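Local coordinates for protein prolyl-ACP dehydrogenase (Oscillatoria sp., PDB 4IRN) that probably oxidises the prolyl group carried on an acyl carrier protein, using FAD, in the biosynthesis of the cyanotoxin anatoxin-a, at residues A393-S396 against K397-G401; H274-E277 against W278-G281; H127-A130 against C131-L135; T267-A270 against I271-S275. One frame throughout, in Å; residues are numbered along the deposited sequence.

Contact 1 (A393-S396 against K397-G401); sequences AIAS and KFYSG. With FAD (flavin-adenine dinucleotide), chain I.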
loop_
_atom_site.group_PDB
_atom_site.type_symbol
_atom_site.label_atom_id
_atom_site.label_comp_id
_atom_site.label_asym_id
_atom_site.label_seq_id
_atom_site.Cartn_x
_atom_site.Cartn_y
_atom_site.Cartn_z
ATOM N N ALA A 393 9.376 8.180 -16.028
ATOM C CA ALA A 393 8.537 8.504 -14.871
ATOM C C ALA A 393 9.311 8.602 -13.550
ATOM O O ALA A 393 8.961 9.442 -12.720
ATOM C CB ALA A 393 7.405 7.495 -14.739
ATOM N N ILE A 394 10.338 7.748 -13.346
ATOM C CA ILE A 394 11.140 7.734 -12.116
ATOM C C ILE A 394 11.819 9.076 -11.842
ATOM O O ILE A 394 11.807 9.533 -10.700
ATOM C CB ILE A 394 12.124 6.533 -12.070
ATOM C CG1 ILE A 394 11.335 5.205 -12.042
ATOM C CG2 ILE A 394 13.081 6.620 -10.865
ATOM C CD1 ILE A 394 12.089 4.026 -12.468
ATOM N N ALA A 395 12.364 9.721 -12.893
ATOM C CA ALA A 395 13.043 11.018 -12.819
ATOM C C ALA A 395 12.260 12.052 -12.000
ATOM O O ALA A 395 12.861 12.769 -11.199
ATOM C CB ALA A 395 13.302 11.552 -14.215
ATOM N N SER A 396 10.911 12.073 -12.167
ATOM C CA SER A 396 9.971 12.976 -11.493
ATOM C C SER A 396 10.010 12.883 -9.973
ATOM O O SER A 396 9.596 13.826 -9.306
ATOM C CB SER A 396 8.552 12.765 -12.015
ATOM O OG SER A 396 8.018 11.517 -11.602
ATOM N N LYS A 397 10.521 11.761 -9.434
ATOM C CA LYS A 397 10.667 11.498 -7.998
ATOM C C LYS A 397 11.945 12.148 -7.450
ATOM O O LYS A 397 12.146 12.155 -6.231
ATOM C CB LYS A 397 10.664 9.985 -7.718
ATOM C CG LYS A 397 9.314 9.332 -7.972
ATOM C CD LYS A 397 9.279 7.886 -7.574
ATOM C CE LYS A 397 8.810 7.690 -6.160
ATOM N NZ LYS A 397 8.560 6.253 -5.911
ATOM N N PHE A 398 12.799 12.706 -8.352
ATOM C CA PHE A 398 14.070 13.347 -7.991
ATOM C C PHE A 398 14.172 14.818 -8.391
ATOM O O PHE A 398 14.605 15.628 -7.562
ATOM C CB PHE A 398 15.267 12.520 -8.476
ATOM C CG PHE A 398 15.180 11.081 -8.029
ATOM C CD1 PHE A 398 15.319 10.743 -6.687
ATOM C CD2 PHE A 398 14.887 10.072 -8.938
ATOM C CE1 PHE A 398 15.205 9.421 -6.268
ATOM C CE2 PHE A 398 14.776 8.746 -8.520
ATOM C CZ PHE A 398 14.931 8.432 -7.186
ATOM N N TYR A 399 13.760 15.181 -9.634
ATOM C CA TYR A 399 13.772 16.593 -10.019
ATOM C C TYR A 399 12.599 17.318 -9.370
ATOM O O TYR A 399 11.602 16.669 -9.023
ATOM C CB TYR A 399 13.880 16.819 -11.536
ATOM C CG TYR A 399 12.719 16.340 -12.373
ATOM C CD1 TYR A 399 11.533 17.068 -12.437
ATOM C CD2 TYR A 399 12.857 15.253 -13.229
ATOM C CE1 TYR A 399 10.478 16.661 -13.248
ATOM C CE2 TYR A 399 11.814 14.849 -14.060
ATOM C CZ TYR A 399 10.623 15.548 -14.057
ATOM O OH TYR A 399 9.601 15.137 -14.875
ATOM N N SER A 400 12.749 18.642 -9.135
ATOM C CA SER A 400 11.785 19.529 -8.449
ATOM C C SER A 400 11.673 19.182 -6.949
ATOM O O SER A 400 10.797 19.699 -6.252
ATOM C CB SER A 400 10.412 19.507 -9.130
ATOM O OG SER A 400 10.497 19.737 -10.528
ATOM N N GLY A 401 12.577 18.324 -6.471
ATOM C CA GLY A 401 12.617 17.849 -5.095
ATOM C C GLY A 401 12.155 16.412 -4.977
ATOM O O GLY A 401 11.294 15.969 -5.744
HETATM P PA FAD I . 19.933 14.181 -1.421
HETATM O O1A FAD I . 19.393 15.554 -1.345
HETATM O O2A FAD I . 21.421 13.886 -1.310
HETATM O O5B FAD I . 19.308 13.301 -0.269
HETATM C C5B FAD I . 19.583 11.892 -0.209
HETATM C C4B FAD I . 18.319 11.184 0.200
HETATM O O4B FAD I . 18.010 11.513 1.563
HETATM C C3B FAD I . 17.090 11.500 -0.653
HETATM O O3B FAD I . 16.620 10.306 -1.261
HETATM C C2B FAD I . 16.062 12.123 0.306
HETATM O O2B FAD I . 14.849 11.389 0.259
HETATM C C1B FAD I . 16.669 11.948 1.700
HETATM N N9A FAD I . 16.646 13.158 2.521
HETATM C C8A FAD I . 17.506 14.221 2.443
HETATM N N7A FAD I . 17.218 15.202 3.265
HETATM C C5A FAD I . 16.091 14.757 3.933
HETATM C C6A FAD I . 15.279 15.342 4.935
HETATM N N6A FAD I . 15.500 16.549 5.462
HETATM N N1A FAD I . 14.214 14.636 5.373
HETATM C C2A FAD I . 13.990 13.426 4.854
HETATM N N3A FAD I . 14.691 12.772 3.923
HETATM C C4A FAD I . 15.728 13.492 3.490
HETATM N N1 FAD I . 18.937 20.661 -9.941
HETATM C C2 FAD I . 19.150 21.941 -10.400
HETATM O O2 FAD I . 19.520 22.831 -9.635
HETATM N N3 FAD I . 18.973 22.242 -11.749
HETATM C C4 FAD I . 18.591 21.351 -12.723
HETATM O O4 FAD I . 18.468 21.731 -13.887
HETATM C C4X FAD I . 18.372 19.986 -12.242
HETATM N N5 FAD I . 18.037 19.066 -13.118
HETATM C C5X FAD I . 17.895 17.756 -12.659
HETATM C C6 FAD I . 17.537 16.767 -13.580
HETATM C C7 FAD I . 17.359 15.445 -13.189
HETATM C C7M FAD I . 16.883 14.427 -14.193
HETATM C C8 FAD I . 17.566 15.091 -11.837
HETATM C C8M FAD I . 17.381 13.676 -11.356
HETATM C C9 FAD I . 17.939 16.067 -10.923
HETATM C C9A FAD I . 18.102 17.397 -11.300
HETATM N N10 FAD I . 18.464 18.425 -10.383
HETATM C C10 FAD I . 18.587 19.721 -10.814
HETATM C "C1'" FAD I . 18.789 18.059 -8.986
HETATM C "C2'" FAD I . 17.546 17.531 -8.284
HETATM O "O2'" FAD I . 16.674 18.590 -7.894
HETATM C "C3'" FAD I . 17.934 16.646 -7.101
HETATM O "O3'" FAD I . 17.536 15.303 -7.369
HETATM C "C4'" FAD I . 17.354 17.090 -5.757
HETATM O "O4'" FAD I . 17.791 18.417 -5.453
HETATM C "C5'" FAD I . 17.646 16.117 -4.629
HETATM O "O5'" FAD I . 19.051 16.094 -4.333
HETATM P P FAD I . 19.825 14.688 -4.234
HETATM O O1P FAD I . 19.360 13.730 -5.266
HETATM O O2P FAD I . 21.222 15.260 -4.256
HETATM O O3P FAD I . 19.563 13.781 -2.941
#

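Contact 2 (H274-E277 against W278-G281); sequences HSME and WERG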
loop_
_atom_site.group_PDB
_atom_site.type_symbol
_atom_site.label_atom_id
_atom_site.label_comp_id
_atom_site.label_asym_id
_atom_site.label_seq_id
_atom_site.Cartn_x
_atom_site.Cartn_y
_atom_site.Cartn_z
ATOM N N HIS A 274 9.980 30.897 -5.318
ATOM C CA HIS A 274 9.000 31.280 -6.335
ATOM C C HIS A 274 9.163 30.348 -7.546
ATOM O O HIS A 274 8.177 29.881 -8.108
ATOM C CB HIS A 274 9.204 32.743 -6.740
ATOM C CG HIS A 274 8.305 33.220 -7.833
ATOM N ND1 HIS A 274 8.688 33.140 -9.164
ATOM C CD2 HIS A 274 7.053 33.730 -7.769
ATOM C CE1 HIS A 274 7.670 33.619 -9.860
ATOM N NE2 HIS A 274 6.661 33.986 -9.067
ATOM N N SER A 275 10.423 30.014 -7.882
ATOM C CA SER A 275 10.799 29.107 -8.967
ATOM C C SER A 275 10.266 27.685 -8.692
ATOM O O SER A 275 9.760 27.052 -9.619
ATOM C CB SER A 275 12.312 29.118 -9.173
ATOM O OG SER A 275 12.754 28.091 -10.044
ATOM N N MET A 276 10.303 27.224 -7.423
ATOM C CA MET A 276 9.773 25.921 -6.995
ATOM C C MET A 276 8.253 25.851 -7.038
ATOM O O MET A 276 7.697 24.777 -7.211
ATOM C CB MET A 276 10.301 25.517 -5.615
ATOM C CG MET A 276 11.718 24.992 -5.624
ATOM S SD MET A 276 12.061 23.814 -6.947
ATOM C CE MET A 276 13.141 22.642 -6.096
ATOM N N GLU A 277 7.571 26.989 -6.860
ATOM C CA GLU A 277 6.109 27.049 -6.962
ATOM C C GLU A 277 5.688 26.673 -8.406
ATOM O O GLU A 277 4.883 25.763 -8.591
ATOM C CB GLU A 277 5.611 28.459 -6.639
ATOM C CG GLU A 277 4.906 28.580 -5.314
ATOM C CD GLU A 277 4.659 30.022 -4.940
ATOM O OE1 GLU A 277 5.536 30.624 -4.278
ATOM O OE2 GLU A 277 3.594 30.556 -5.320
ATOM N N TRP A 278 6.290 27.338 -9.421
ATOM C CA TRP A 278 5.992 27.105 -10.833
ATOM C C TRP A 278 6.489 25.756 -11.298
ATOM O O TRP A 278 5.788 25.082 -12.062
ATOM C CB TRP A 278 6.572 28.225 -11.713
ATOM C CG TRP A 278 5.923 29.564 -11.490
ATOM C CD1 TRP A 278 6.412 30.593 -10.744
ATOM C CD2 TRP A 278 4.636 29.988 -11.961
ATOM N NE1 TRP A 278 5.511 31.633 -10.723
ATOM C CE2 TRP A 278 4.415 31.290 -11.467
ATOM C CE3 TRP A 278 3.638 29.387 -12.744
ATOM C CZ2 TRP A 278 3.249 32.008 -11.736
ATOM C CZ3 TRP A 278 2.489 30.111 -13.034
ATOM C CH2 TRP A 278 2.305 31.405 -12.532
ATOM N N GLU A 279 7.690 25.354 -10.837
ATOM C CA GLU A 279 8.302 24.082 -11.222
ATOM C C GLU A 279 7.486 22.892 -10.731
ATOM O O GLU A 279 6.946 22.158 -11.555
ATOM C CB GLU A 279 9.746 23.999 -10.728
ATOM C CG GLU A 279 10.629 23.057 -11.529
ATOM C CD GLU A 279 12.045 22.926 -10.997
ATOM O OE1 GLU A 279 12.641 23.960 -10.613
ATOM O OE2 GLU A 279 12.567 21.787 -10.983
ATOM N N ARG A 280 7.346 22.739 -9.406
ATOM C CA ARG A 280 6.612 21.639 -8.769
ATOM C C ARG A 280 5.189 21.476 -9.279
ATOM O O ARG A 280 4.763 20.353 -9.540
ATOM C CB ARG A 280 6.625 21.762 -7.231
ATOM C CG ARG A 280 7.978 21.464 -6.621
ATOM C CD ARG A 280 8.042 21.882 -5.175
ATOM N NE ARG A 280 9.378 21.660 -4.622
ATOM C CZ ARG A 280 9.702 21.838 -3.346
ATOM N NH1 ARG A 280 8.790 22.242 -2.472
ATOM N NH2 ARG A 280 10.935 21.595 -2.930
ATOM N N GLY A 281 4.489 22.592 -9.449
ATOM C CA GLY A 281 3.106 22.586 -9.894
ATOM C C GLY A 281 2.869 22.363 -11.374
ATOM O O GLY A 281 1.791 21.894 -11.743
#

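Contact 3 (H127-A130 against C131-L135); sequences HIWA and CEMPL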
loop_
_atom_site.group_PDB
_atom_site.type_symbol
_atom_site.label_atom_id
_atom_site.label_comp_id
_atom_site.label_asym_id
_atom_site.label_seq_id
_atom_site.Cartn_x
_atom_site.Cartn_y
_atom_site.Cartn_z
ATOM N N HIS A 127 12.974 24.959 -18.806
ATOM C CA HIS A 127 13.241 26.233 -19.471
ATOM C C HIS A 127 12.136 27.268 -19.163
ATOM O O HIS A 127 12.449 28.400 -18.803
ATOM C CB HIS A 127 13.401 25.986 -20.982
ATOM C CG HIS A 127 13.458 27.220 -21.839
ATOM N ND1 HIS A 127 14.660 27.791 -22.200
ATOM C CD2 HIS A 127 12.452 27.930 -22.403
ATOM C CE1 HIS A 127 14.347 28.832 -22.951
ATOM N NE2 HIS A 127 13.031 28.953 -23.101
ATOM N N ILE A 128 10.859 26.869 -19.269
ATOM C CA ILE A 128 9.714 27.742 -18.999
ATOM C C ILE A 128 9.549 28.132 -17.525
ATOM O O ILE A 128 9.585 29.314 -17.191
ATOM C CB ILE A 128 8.396 27.142 -19.566
ATOM C CG1 ILE A 128 8.468 26.975 -21.090
ATOM C CG2 ILE A 128 7.195 28.003 -19.196
ATOM C CD1 ILE A 128 7.603 25.824 -21.641
ATOM N N TRP A 129 9.329 27.129 -16.660
ATOM C CA TRP A 129 9.035 27.315 -15.236
ATOM C C TRP A 129 10.186 27.673 -14.314
ATOM O O TRP A 129 9.973 28.467 -13.394
ATOM C CB TRP A 129 8.180 26.170 -14.671
ATOM C CG TRP A 129 7.032 25.780 -15.561
ATOM C CD1 TRP A 129 6.921 24.639 -16.296
ATOM C CD2 TRP A 129 5.878 26.571 -15.873
ATOM N NE1 TRP A 129 5.755 24.652 -17.020
ATOM C CE2 TRP A 129 5.098 25.832 -16.787
ATOM C CE3 TRP A 129 5.410 27.831 -15.451
ATOM C CZ2 TRP A 129 3.875 26.307 -17.286
ATOM C CZ3 TRP A 129 4.207 28.309 -15.958
ATOM C CH2 TRP A 129 3.456 27.552 -16.867
ATOM N N ALA A 130 11.387 27.107 -14.533
ATOM C CA ALA A 130 12.533 27.382 -13.667
ATOM C C ALA A 130 13.449 28.519 -14.140
ATOM O O ALA A 130 14.330 28.941 -13.379
ATOM C CB ALA A 130 13.334 26.112 -13.428
ATOM N N CYS A 131 13.248 29.013 -15.378
ATOM C CA CYS A 131 14.085 30.066 -15.938
ATOM C C CYS A 131 13.311 31.295 -16.400
ATOM O O CYS A 131 13.603 32.393 -15.920
ATOM C CB CYS A 131 14.973 29.510 -17.044
ATOM S SG CYS A 131 15.922 28.048 -16.563
ATOM N N GLU A 132 12.346 31.126 -17.333
ATOM C CA GLU A 132 11.544 32.238 -17.861
ATOM C C GLU A 132 10.674 32.892 -16.788
ATOM O O GLU A 132 10.622 34.123 -16.727
ATOM C CB GLU A 132 10.670 31.804 -19.052
ATOM C CG GLU A 132 11.411 31.461 -20.336
ATOM C CD GLU A 132 10.525 31.111 -21.517
ATOM O OE1 GLU A 132 9.362 30.713 -21.299
ATOM O OE2 GLU A 132 11.002 31.199 -22.666
ATOM N N MET A 133 9.983 32.075 -15.960
ATOM C CA MET A 133 9.106 32.558 -14.887
ATOM C C MET A 133 9.798 33.413 -13.801
ATOM O O MET A 133 9.330 34.534 -13.586
ATOM C CB MET A 133 8.263 31.437 -14.274
ATOM C CG MET A 133 7.125 30.963 -15.155
ATOM S SD MET A 133 6.054 32.232 -15.883
ATOM C CE MET A 133 5.457 33.086 -14.429
ATOM N N PRO A 134 10.906 32.968 -13.134
ATOM C CA PRO A 134 11.573 33.853 -12.159
ATOM C C PRO A 134 12.088 35.163 -12.784
ATOM O O PRO A 134 12.069 36.199 -12.110
ATOM C CB PRO A 134 12.722 32.996 -11.622
ATOM C CG PRO A 134 12.954 31.972 -12.655
ATOM C CD PRO A 134 11.617 31.678 -13.248
ATOM N N LEU A 135 12.526 35.123 -14.070
ATOM C CA LEU A 135 12.985 36.292 -14.837
ATOM C C LEU A 135 11.819 37.285 -15.056
ATOM O O LEU A 135 12.011 38.491 -14.917
ATOM C CB LEU A 135 13.614 35.847 -16.184
ATOM C CG LEU A 135 14.012 36.910 -17.230
ATOM C CD1 LEU A 135 15.017 37.904 -16.681
ATOM C CD2 LEU A 135 14.596 36.253 -18.457
#

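Contact 4 (T267-A270 against I271-S275); sequences TGLA and IFNHS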
loop_
_atom_site.group_PDB
_atom_site.type_symbol
_atom_site.label_atom_id
_atom_site.label_comp_id
_atom_site.label_asym_id
_atom_site.label_seq_id
_atom_site.Cartn_x
_atom_site.Cartn_y
_atom_site.Cartn_z
ATOM N N THR A 267 17.980 38.160 -2.174
ATOM C CA THR A 267 16.652 37.806 -2.715
ATOM C C THR A 267 16.598 36.359 -3.283
ATOM O O THR A 267 15.506 35.840 -3.532
ATOM C CB THR A 267 16.165 38.852 -3.769
ATOM O OG1 THR A 267 16.445 40.199 -3.382
ATOM C CG2 THR A 267 14.669 38.732 -4.100
ATOM N N GLY A 268 17.769 35.740 -3.462
ATOM C CA GLY A 268 17.941 34.393 -4.008
ATOM C C GLY A 268 17.010 33.320 -3.487
ATOM O O GLY A 268 16.559 32.480 -4.254
ATOM N N LEU A 269 16.696 33.320 -2.204
ATOM C CA LEU A 269 15.767 32.373 -1.587
ATOM C C LEU A 269 14.331 32.588 -2.109
ATOM O O LEU A 269 13.682 31.618 -2.533
ATOM C CB LEU A 269 15.834 32.469 -0.043
ATOM C CG LEU A 269 14.786 31.656 0.737
ATOM C CD1 LEU A 269 15.065 30.173 0.652
ATOM C CD2 LEU A 269 14.702 32.108 2.179
ATOM N N ALA A 270 13.846 33.864 -2.071
ATOM C CA ALA A 270 12.524 34.244 -2.560
ATOM C C ALA A 270 12.372 33.846 -4.038
ATOM O O ALA A 270 11.303 33.382 -4.444
ATOM C CB ALA A 270 12.305 35.742 -2.392
ATOM N N ILE A 271 13.457 33.996 -4.812
ATOM C CA ILE A 271 13.486 33.645 -6.224
ATOM C C ILE A 271 13.396 32.121 -6.391
ATOM O O ILE A 271 12.609 31.652 -7.200
ATOM C CB ILE A 271 14.706 34.296 -6.962
ATOM C CG1 ILE A 271 14.689 35.836 -6.807
ATOM C CG2 ILE A 271 14.738 33.918 -8.447
ATOM C CD1 ILE A 271 15.799 36.601 -7.528
ATOM N N PHE A 272 14.169 31.359 -5.599
ATOM C CA PHE A 272 14.191 29.897 -5.657
ATOM C C PHE A 272 12.834 29.293 -5.269
ATOM O O PHE A 272 12.345 28.370 -5.937
ATOM C CB PHE A 272 15.319 29.337 -4.771
ATOM C CG PHE A 272 15.485 27.838 -4.872
ATOM C CD1 PHE A 272 16.235 27.273 -5.897
ATOM C CD2 PHE A 272 14.897 26.987 -3.937
ATOM C CE1 PHE A 272 16.382 25.888 -5.988
ATOM C CE2 PHE A 272 15.050 25.602 -4.031
ATOM C CZ PHE A 272 15.797 25.064 -5.049
ATOM N N ASN A 273 12.266 29.804 -4.162
ATOM C CA ASN A 273 10.979 29.370 -3.630
ATOM C C ASN A 273 9.841 29.742 -4.577
ATOM O O ASN A 273 8.865 28.983 -4.677
ATOM C CB ASN A 273 10.753 29.926 -2.217
ATOM C CG ASN A 273 11.452 29.155 -1.105
ATOM O OD1 ASN A 273 11.851 27.982 -1.259
ATOM N ND2 ASN A 273 11.633 29.816 0.039
ATOM N N HIS A 274 9.980 30.897 -5.318
ATOM C CA HIS A 274 9.000 31.280 -6.335
ATOM C C HIS A 274 9.163 30.348 -7.546
ATOM O O HIS A 274 8.177 29.881 -8.108
ATOM C CB HIS A 274 9.204 32.743 -6.740
ATOM C CG HIS A 274 8.305 33.220 -7.833
ATOM N ND1 HIS A 274 8.688 33.140 -9.164
ATOM C CD2 HIS A 274 7.053 33.730 -7.769
ATOM C CE1 HIS A 274 7.670 33.619 -9.860
ATOM N NE2 HIS A 274 6.661 33.986 -9.067
ATOM N N SER A 275 10.423 30.014 -7.882
ATOM C CA SER A 275 10.799 29.107 -8.967
ATOM C C SER A 275 10.266 27.685 -8.692
ATOM O O SER A 275 9.760 27.052 -9.619
ATOM C CB SER A 275 12.312 29.118 -9.173
ATOM O OG SER A 275 12.754 28.091 -10.044
#

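Contact 1 (A393-S396 against K397-G401)
With CG set between its backbone N and carbonyl carbon (chi1 65°), Tyr399 turns its ring back over Ser396, while Phe398, its CG beside the backbone N (chi1 -52°), carries its ring along the flank of Ile394. These two choices send neighbouring aromatics to different parts of the preceding turn. The Tyr399 ring receives a CH-pi contact on one face: Ser396 CA stands 3.8 Å from the ring centroid, displaced toward the rim. Ala395 CB meets the same ring at CE2, 3.6 Å away. Phe398 instead runs alongside Ile394, with CE2 at 3.6 Å from Ile394 CG2. Between the rings, Ala395 O is held by two backbone donors. Tyr399 N reaches it at 3.0 Å, nearly in line with the carbonyl bond, and Phe398 N comes to Ala395 O at 2.8 Å from well above the carbonyl plane. Lys397 N adds a bond of 2.9 Å to Ile394 O. Beyond this turn, the Lys397 ammonium forms a salt bridge with Glu373 of the second subunit, and Phe122 stacks with Tyr399. The Phe398 carbonyl faces the cofactor, where its O accepts a hydrogen bond of 3.0 Å from FAD O3'. Residues Phe398 to Gly401 form a type II beta turn. Helix end and turn together make part of the FAD pocket of this acyl-CoA dehydrogenase fold, through the Phe398 carbonyl and the bases of both aromatic side chains.

Contact 2 (H274-E277 against W278-G281)
Ser275 O accepts a hydrogen bond of 2.9 Å from Glu279 N, a regular i to i+4 link of helix 268-282, and Arg280 N repeats it at 3.0 Å to Met276 O. Around this frame the side chains sort into an aromatic pair and a group in which Met276 lies beside two charged side chains. His274 and Trp278 lie side by side in an offset edge-to-face pair: the pyrrole edge of the indole addresses the imidazole face, with ring centroids 4.5 Å apart and planes at 62°. His274 has CG anti to its backbone N (chi1 177°), which swings the imidazole along the helix toward the next turn. In the second group the bent chain of Met276 crosses the extended Arg280; its CB lies over one face of the guanidinium, and its CE is 4.0 Å from Arg280 NH2. Met276 and Glu279 lie side by side, SD 3.7 Å from Glu279 OE1. The charged ends have partners outside helix 268-282: Glu279 OE2 and Arg280 NE both hold Ser400, through its hydroxyl and carbonyl respectively, and Glu277 forms a salt bridge with Lys343. Met276 thus gives buried Arg280 apolar cover, while Ser400 and Lys343 answer the polar ends, consistent with these groups staying charged.

Contact 3 (H127-A130 against C131-L135)
This is a local contact between successive turns of helix 118-138, at a pi-type turn spanning Ile128 to Ala130 and followed a turn later by a proline, buried within the N-terminal domain. Its backbone bonds skip one residue more than in an alpha helix: Glu132 N donates to His127 O at 3.1 Å, and Met133 N to Ile128 O at 3.0 Å, both nearly straight at the carbonyl. Pro134 has no N-H to continue the pattern, and the helix is kinked there; its CG instead packs at 3.4 Å from Ala130 O. On one side Glu132 crosses His127 with the carboxylate and imidazole planes 59° apart, and His127 NE2 gives OE2 a weak, bent hydrogen bond of 3.1 Å. The firmer polar partner of this histidine is the backbone N of Ala158, bound to ND1. Elsewhere round the turn Trp129 and Met133 run side by side. A chi1 of -74° brings Met133 CG to 3.6 Å from Trp129 CE3, and the bends at chi2 and chi3 then set the sulfur obliquely to the indole in a Met-aromatic contact. Asn125 OD1 takes the indole N-H of Trp129. Ala130 meanwhile abuts His160, a residue that binds FAD. A pi bulge followed by a proline kink thus shapes a helix that runs close behind the flavin site of this acyl-CoA dehydrogenase fold.

Contact 4 (T267-A270 against I271-S275)
Thr267 lays its methyl across the branch of Ile271, CG2 to CG1 at 4.0 Å, so that a side chain at the opening of helix 268-282 covers one four residues on. A chi1 of -41° sets OG1 beside the backbone N and turns the methyl forward, while the hydroxyl reaches back to the carbonyl of Glu264. Ile271 is tied to the same residue through its backbone, Ile271 N meeting Thr267 O at 3.0 Å. Two residues further on, Leu269 and Asn273 cross, and Leu269 CD1 comes to 3.5 Å from Asn273 ND2; here an apolar branch lies against an amide nitrogen, a contact of packing and not of hydrogen bonding. Underneath it, Asn273 N donates to Leu269 O at 2.8 Å. Phe272 N similarly binds Gly268 O at 3.0 Å, and His274 N binds Ala270 O at 2.9 Å. These four bonds make a continuous run of i to i+4 links in the opening turns. The side chains spread round the helix axis to different neighbours. Ile271 packs on Pro134 and Phe138 of helix 118-138, whereas Phe272 meets Phe206 of strand 202-208 edge to face and touches Ala162 of the FAD site. Gly268 is hydrogen-bonded through its backbone to Leu218, which lies in strand 218-224. The start of the helix therefore lies between helix 118-138 and the mixed sheet that holds strands 202-208 and 218-224, with Ala270 on the exposed side.

Overall arrangement
Along the chain contact 3 comes first, on helix 118-138, followed by contacts 4 and 2 on helix 268-282 and finally contact 1, at and after helix 386-395. Contacts 4 and 2 overlap at His274 and Ser275, their centres about 10 Å apart. Contact 3 packs against both: its centre is about 9 Å from that of contact 2, where Trp129 meets Trp278, and about 12 Å from that of contact 4, where Pro134 meets Ile271. Contact 1 touches contact 2 alone, through Ser400 with Glu279 and Arg280, their centres about 14 Å apart. A helix of the N-terminal domain and two parts of the C-terminal domain are thereby joined in one core beside the FAD, which contact 1 binds directly.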